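Local structure of alpha-L-arabinofuranosidase B (Aspergillus kawachii, 6SXT) at residues 167-172 / 269-274; 237-242 / 258-263. The protein hydrolyses terminal non-reducing alpha-L-arabinofuranosyl residues from arabinoxylan, arabinan and related plant polysaccharides, with retention of the anomeric configuration. One frame throughout, in Å; residues are numbered along the deposited sequence.

Interaction 1: 167-172 / 269-274; sequences AETSST and SKEGAI. With EDO (1,2-ethanediol), chain N.
Ala167 and Ala273 face each other as an antiparallel hydrogen-bonded pair, the point where edge strand 166-167 joins strand 273-276. Ala167 N donates to Ala273 O (2.8 Å), and Ala273 N returns a bond to Ala167 O. Glu168 then begins a type I beta turn that runs to Ser171, and the carboxylate of Glu271 comes alongside its start. The Glu271 side chain leaves with CG anti to its carbonyl carbon (chi1 -59°) and continues extended, which carries OE1 to the amide of Thr169: Thr169 N to Glu271 OE1 is 3.0 Å, with the N-H arriving on the anti side of the carboxylate, 23° out of its plane. A water adds a second proton to Glu271 OE1 at 2.6 Å and lies 2.7 Å from Ser170 OG, which is also hydrogen-bonded to Thr172 OG1. The other oxygen, OE2, is taken by His178 and Thr174, so both oxygens of this carboxylate are engaged. Close to OE1 also stand CA and CB of Glu168, whose carboxylate is turned almost perpendicular to that of Glu271. Arg131 binds Glu168 O, while Ala273 CB packs 3.5 Å from that same oxygen. On the outer side Thr169 OG1 makes a weak, unsettled contact with an ethanediol. The Glu168 side chain itself heads for the catalytic centre, coming within about 3 Å of the side chain of the nucleophile Glu205. Glu271 is thus placed as a second-shell residue, its bonding consistent with holding the backbone next to Glu168, whose side chain borders the active site.

Interaction 2: 237-242 / 258-263; sequences DKWAIR and ARPDYS
Asp237 meets Arg259 at the entry to strand 238-245. With CG anti to the backbone N, the Asp237 carboxylate swings back so that OD1 accepts the amide of Arg259: Arg259 N to Asp237 OD1 is 3.0 Å, the donor approaching on the anti side and 33° out of the carboxylate plane. The two side chains run past each other in opposite directions, their flat ends nearly parallel, yet they form no salt bridge. A water accepts from both Asp237 N and Arg259 NE (3.0 Å to NE), tying the turn to the arginine. The backbone joins in through a CA-H...O contact, Ala258 CA to Asp237 O at 3.4 Å and almost straight. Next along the strand, Lys238 offers its carbonyl O over one face of the Arg259 guanidinium, without a hydrogen bond. Trp239 follows, its chi1 of 63° directing NE1 at Ala258 O; this bond is weak, 2.9 Å long with a bent N-H angle of 130°, and the oxygen lies near the ring plane at its edge. Trp239 CB sits on the same guanidinium, 3.9 Å from Arg259 NH1, while Pro260 CD lies obliquely off the indole, 3.6 Å from NE1. The guanidinium's charge is answered by Glu180, and its NH2 binds Gly235 O at the end of strand 227-235. Tyr255 of strand 250-257, Val202 and Phe209 also touch Trp239, so the indole lies where strand 238-245 meets the sheet of strands 180-185, 199-203 and 208-209, and the loop packs against both through Arg259 and Pro260.

In the fold
Both interactions belong to the catalytic domain and lie on the same side of the chain's centre, their own centres 19 Å apart and their nearest atoms about 5 Å. Along the chain they are nested: 167-172 comes first, then 237-242 and 258-263, and finally 269-274, so interaction 1 closes a long loop that contains interaction 2. Interaction 1 joins edge strand 166-167 to 273-276 in a four-stranded sheet, whereas interaction 2 adjoins strand 238-245 of the large antiparallel sheet. The intervening chain supplies strands 180-185 and 199-203 and the nucleophile Glu205. Interaction 1 borders that catalytic site directly; interaction 2 joins a loop farther from the site to the start of strand 238-245, with Pro260 about 7 Å from substrate-binding Asn207.

Interaction 1: 167-172 / 269-274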
loop_
_atom_site.group_PDB
_atom_site.type_symbol
_atom_site.label_atom_id
_atom_site.label_comp_id
_atom_site.label_asym_id
_atom_site.label_seq_id
_atom_site.Cartn_x
_atom_site.Cartn_y
_atom_site.Cartn_z
ATOM N N ALA A 167 6.282 12.117 -13.934
ATOM C CA ALA A 167 4.942 12.607 -14.242
ATOM C C ALA A 167 4.900 14.124 -14.423
ATOM O O ALA A 167 5.931 14.758 -14.430
ATOM C CB ALA A 167 3.965 12.120 -13.236
ATOM N N GLU A 168 3.673 14.624 -14.529
ATOM C CA GLU A 168 3.418 16.034 -14.853
ATOM C C GLU A 168 3.540 16.898 -13.606
ATOM O O GLU A 168 3.048 16.521 -12.531
ATOM C CB GLU A 168 2.013 16.168 -15.390
ATOM C CG GLU A 168 1.816 15.481 -16.712
ATOM C CD GLU A 168 1.158 14.124 -16.619
ATOM O OE1 GLU A 168 1.276 13.499 -15.540
ATOM O OE2 GLU A 168 0.482 13.735 -17.620
ATOM N N THR A 169 4.133 18.084 -13.727
ATOM C CA THR A 169 4.293 18.974 -12.569
ATOM C C THR A 169 2.986 19.634 -12.167
ATOM O O THR A 169 2.922 20.128 -11.051
ATOM C CB THR A 169 5.362 20.032 -12.816
ATOM O OG1 THR A 169 5.018 20.733 -14.016
ATOM C CG2 THR A 169 6.730 19.437 -12.976
ATOM N N SER A 170 1.985 19.670 -13.039
ATOM C CA SER A 170 0.680 20.292 -12.739
ATOM C C SER A 170 -0.302 19.355 -12.040
ATOM O O SER A 170 -1.430 19.786 -11.739
ATOM C CB SER A 170 0.083 20.824 -14.016
ATOM O OG SER A 170 -0.141 19.771 -14.934
ATOM N N SER A 171 -0.015 18.036 -11.954
ATOM C CA SER A 171 -0.966 17.033 -11.471
ATOM C C SER A 171 -2.147 16.903 -12.435
ATOM O O SER A 171 -3.213 16.427 -12.026
ATOM C CB SER A 171 -1.417 17.284 -10.068
ATOM O OG SER A 171 -0.310 17.575 -9.206
ATOM N N THR A 172 -1.960 17.289 -13.700
ATOM C CA THR A 172 -3.025 17.141 -14.716
ATOM C C THR A 172 -2.492 16.439 -15.958
ATOM O O THR A 172 -1.267 16.319 -16.141
ATOM C CB THR A 172 -3.614 18.522 -15.130
ATOM O OG1 THR A 172 -2.653 19.220 -15.917
ATOM C CG2 THR A 172 -4.026 19.333 -13.920
ATOM N N SER A 269 7.907 13.853 -23.789
ATOM C CA SER A 269 7.754 15.203 -23.195
ATOM C C SER A 269 7.743 15.101 -21.658
ATOM O O SER A 269 6.799 15.577 -21.036
ATOM C CB SER A 269 6.496 15.823 -23.691
ATOM O OG SER A 269 6.573 15.924 -25.097
ATOM N N LYS A 270 8.729 14.416 -21.086
ATOM C CA LYS A 270 8.647 14.189 -19.622
ATOM C C LYS A 270 8.802 15.515 -18.883
ATOM O O LYS A 270 9.566 16.415 -19.373
ATOM C CB LYS A 270 9.712 13.201 -19.207
ATOM C CG LYS A 270 9.491 11.849 -19.874
ATOM C CD LYS A 270 10.449 10.839 -19.368
ATOM C CE LYS A 270 11.871 11.196 -19.556
ATOM N NZ LYS A 270 12.211 11.118 -21.016
ATOM N N GLU A 271 8.151 15.621 -17.732
ATOM C CA GLU A 271 8.127 16.893 -16.974
ATOM C C GLU A 271 8.979 16.817 -15.701
ATOM O O GLU A 271 9.233 17.876 -15.115
ATOM C CB GLU A 271 6.683 17.256 -16.704
ATOM C CG GLU A 271 5.872 17.408 -17.998
ATOM C CD GLU A 271 4.533 18.091 -17.826
ATOM O OE1 GLU A 271 4.214 18.525 -16.702
ATOM O OE2 GLU A 271 3.745 18.093 -18.819
ATOM N N GLY A 272 9.363 15.606 -15.244
ATOM C CA GLY A 272 10.288 15.476 -14.115
ATOM C C GLY A 272 9.641 15.404 -12.736
ATOM O O GLY A 272 10.376 15.234 -11.784
ATOM N N ALA A 273 8.332 15.449 -12.597
ATOM C CA ALA A 273 7.681 15.267 -11.289
ATOM C C ALA A 273 7.796 13.777 -10.921
ATOM O O ALA A 273 7.966 12.957 -11.842
ATOM C CB ALA A 273 6.239 15.694 -11.332
ATOM N N ILE A 274 7.592 13.466 -9.650
ATOM C CA ILE A 274 7.587 12.071 -9.204
ATOM C C ILE A 274 6.254 11.764 -8.553
ATOM O O ILE A 274 5.816 12.528 -7.666
ATOM C CB ILE A 274 8.743 11.825 -8.229
ATOM C CG1 ILE A 274 10.050 12.355 -8.777
ATOM C CG2 ILE A 274 8.818 10.337 -7.879
ATOM C CD1 ILE A 274 11.217 12.212 -7.799
HETATM C C1 EDO N . 7.749 21.315 -17.682
HETATM O O1 EDO N . 6.596 21.326 -16.888
HETATM C C2 EDO N . 8.919 20.698 -16.996
HETATM O O2 EDO N . 10.093 20.701 -17.825
HETATM O O HOH W 1 2.203 20.048 -16.191
#

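Interaction 2: 237-242 / 258-263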
loop_
_atom_site.group_PDB
_atom_site.type_symbol
_atom_site.label_atom_id
_atom_site.label_comp_id
_atom_site.label_asym_id
_atom_site.label_seq_id
_atom_site.Cartn_x
_atom_site.Cartn_y
_atom_site.Cartn_z
ATOM N N ASP A 237 13.675 7.129 -28.362
ATOM C CA ASP A 237 12.941 6.082 -29.112
ATOM C C ASP A 237 13.429 4.710 -28.660
ATOM O O ASP A 237 13.551 3.770 -29.474
ATOM C CB ASP A 237 13.193 6.229 -30.616
ATOM C CG ASP A 237 12.116 5.580 -31.447
ATOM O OD1 ASP A 237 11.082 5.248 -30.923
ATOM O OD2 ASP A 237 12.314 5.556 -32.679
ATOM N N LYS A 238 13.652 4.547 -27.356
ATOM C CA LYS A 238 13.881 3.179 -26.828
ATOM C C LYS A 238 13.305 3.134 -25.407
ATOM O O LYS A 238 13.366 4.159 -24.688
ATOM C CB LYS A 238 15.343 2.715 -26.793
ATOM C CG LYS A 238 16.347 3.578 -26.054
ATOM C CD LYS A 238 17.807 3.107 -26.239
ATOM C CE LYS A 238 18.783 3.863 -25.353
ATOM N NZ LYS A 238 20.194 3.508 -25.659
ATOM N N TRP A 239 12.796 1.976 -25.000
ATOM C CA TRP A 239 12.371 1.801 -23.585
ATOM C C TRP A 239 12.298 0.315 -23.304
ATOM O O TRP A 239 12.354 -0.521 -24.247
ATOM C CB TRP A 239 11.038 2.482 -23.317
ATOM C CG TRP A 239 9.907 1.922 -24.096
ATOM C CD1 TRP A 239 9.735 2.052 -25.457
ATOM C CD2 TRP A 239 8.814 1.142 -23.624
ATOM N NE1 TRP A 239 8.578 1.467 -25.822
ATOM C CE2 TRP A 239 7.997 0.836 -24.724
ATOM C CE3 TRP A 239 8.427 0.645 -22.365
ATOM C CZ2 TRP A 239 6.852 0.059 -24.614
ATOM C CZ3 TRP A 239 7.307 -0.113 -22.266
ATOM C CH2 TRP A 239 6.519 -0.426 -23.365
ATOM N N ALA A 240 12.171 -0.037 -22.033
ATOM C CA ALA A 240 12.169 -1.463 -21.665
ATOM C C ALA A 240 11.400 -1.703 -20.372
ATOM O O ALA A 240 11.310 -0.799 -19.509
ATOM C CB ALA A 240 13.565 -1.951 -21.489
ATOM N N ILE A 241 10.857 -2.902 -20.264
ATOM C CA ILE A 241 10.239 -3.456 -19.042
ATOM C C ILE A 241 11.039 -4.690 -18.705
ATOM O O ILE A 241 11.098 -5.594 -19.529
ATOM C CB ILE A 241 8.778 -3.860 -19.230
ATOM C CG1 ILE A 241 7.907 -2.664 -19.640
ATOM C CG2 ILE A 241 8.254 -4.592 -18.008
ATOM C CD1 ILE A 241 6.536 -3.057 -20.082
ATOM N N ARG A 242 11.497 -4.763 -17.463
ATOM C CA ARG A 242 12.137 -5.986 -16.949
ATOM C C ARG A 242 11.509 -6.322 -15.595
ATOM O O ARG A 242 11.120 -5.388 -14.874
ATOM C CB ARG A 242 13.639 -5.759 -16.820
ATOM C CG ARG A 242 14.293 -5.349 -18.117
ATOM C CD ARG A 242 15.796 -5.207 -18.025
ATOM N NE ARG A 242 16.461 -6.508 -17.950
ATOM C CZ ARG A 242 17.632 -6.734 -17.371
ATOM N NH1 ARG A 242 18.305 -5.789 -16.748
ATOM N NH2 ARG A 242 18.116 -7.962 -17.412
ATOM N N ALA A 258 11.723 0.071 -29.576
ATOM C CA ALA A 258 11.225 1.395 -29.962
ATOM C C ALA A 258 10.005 1.847 -29.176
ATOM O O ALA A 258 9.145 1.071 -28.679
ATOM C CB ALA A 258 10.931 1.354 -31.450
ATOM N N ARG A 259 9.814 3.181 -29.102
ATOM C CA ARG A 259 8.561 3.710 -28.583
ATOM C C ARG A 259 7.363 3.211 -29.368
ATOM O O ARG A 259 7.539 2.884 -30.560
ATOM C CB ARG A 259 8.439 5.244 -28.589
ATOM C CG ARG A 259 9.463 5.958 -27.715
ATOM C CD ARG A 259 9.047 6.038 -26.248
ATOM N NE ARG A 259 10.208 6.486 -25.488
ATOM C CZ ARG A 259 10.292 6.421 -24.141
ATOM N NH1 ARG A 259 9.287 5.990 -23.417
ATOM N NH2 ARG A 259 11.398 6.814 -23.601
ATOM N N PRO A 260 6.186 3.085 -28.729
ATOM C CA PRO A 260 4.970 2.656 -29.395
ATOM C C PRO A 260 4.739 3.622 -30.572
ATOM O O PRO A 260 4.890 4.813 -30.367
ATOM C CB PRO A 260 3.872 2.778 -28.366
ATOM C CG PRO A 260 4.602 2.664 -27.012
ATOM C CD PRO A 260 5.906 3.334 -27.282
ATOM N N ASP A 261 4.427 3.076 -31.744
ATOM C CA ASP A 261 4.309 3.883 -32.991
ATOM C C ASP A 261 2.888 4.487 -32.977
ATOM O O ASP A 261 2.031 4.124 -33.810
ATOM C CB ASP A 261 4.691 3.025 -34.215
ATOM C CG ASP A 261 6.179 2.620 -34.392
ATOM O OD1 ASP A 261 7.091 3.411 -34.115
ATOM O OD2 ASP A 261 6.444 1.480 -34.837
ATOM N N TYR A 262 2.576 5.365 -32.019
ATOM C CA TYR A 262 1.296 6.115 -31.886
ATOM C C TYR A 262 1.651 7.577 -31.592
ATOM O O TYR A 262 2.724 7.836 -31.042
ATOM C CB TYR A 262 0.382 5.591 -30.789
ATOM C CG TYR A 262 0.057 4.126 -30.924
ATOM C CD1 TYR A 262 0.911 3.177 -30.393
ATOM C CD2 TYR A 262 -1.062 3.678 -31.615
ATOM C CE1 TYR A 262 0.696 1.830 -30.569
ATOM C CE2 TYR A 262 -1.296 2.328 -31.804
ATOM C CZ TYR A 262 -0.417 1.401 -31.261
ATOM O OH TYR A 262 -0.606 0.065 -31.394
ATOM N N SER A 263 0.847 8.534 -32.082
ATOM C CA SER A 263 1.151 9.980 -31.992
ATOM C C SER A 263 1.418 10.368 -30.541
ATOM O O SER A 263 0.545 10.097 -29.698
ATOM C CB SER A 263 0.010 10.856 -32.521
ATOM O OG SER A 263 -0.031 10.849 -33.938
HETATM O O HOH W 2 11.442 8.683 -27.135
HETATM O O HOH W 3 8.962 4.401 -32.357
#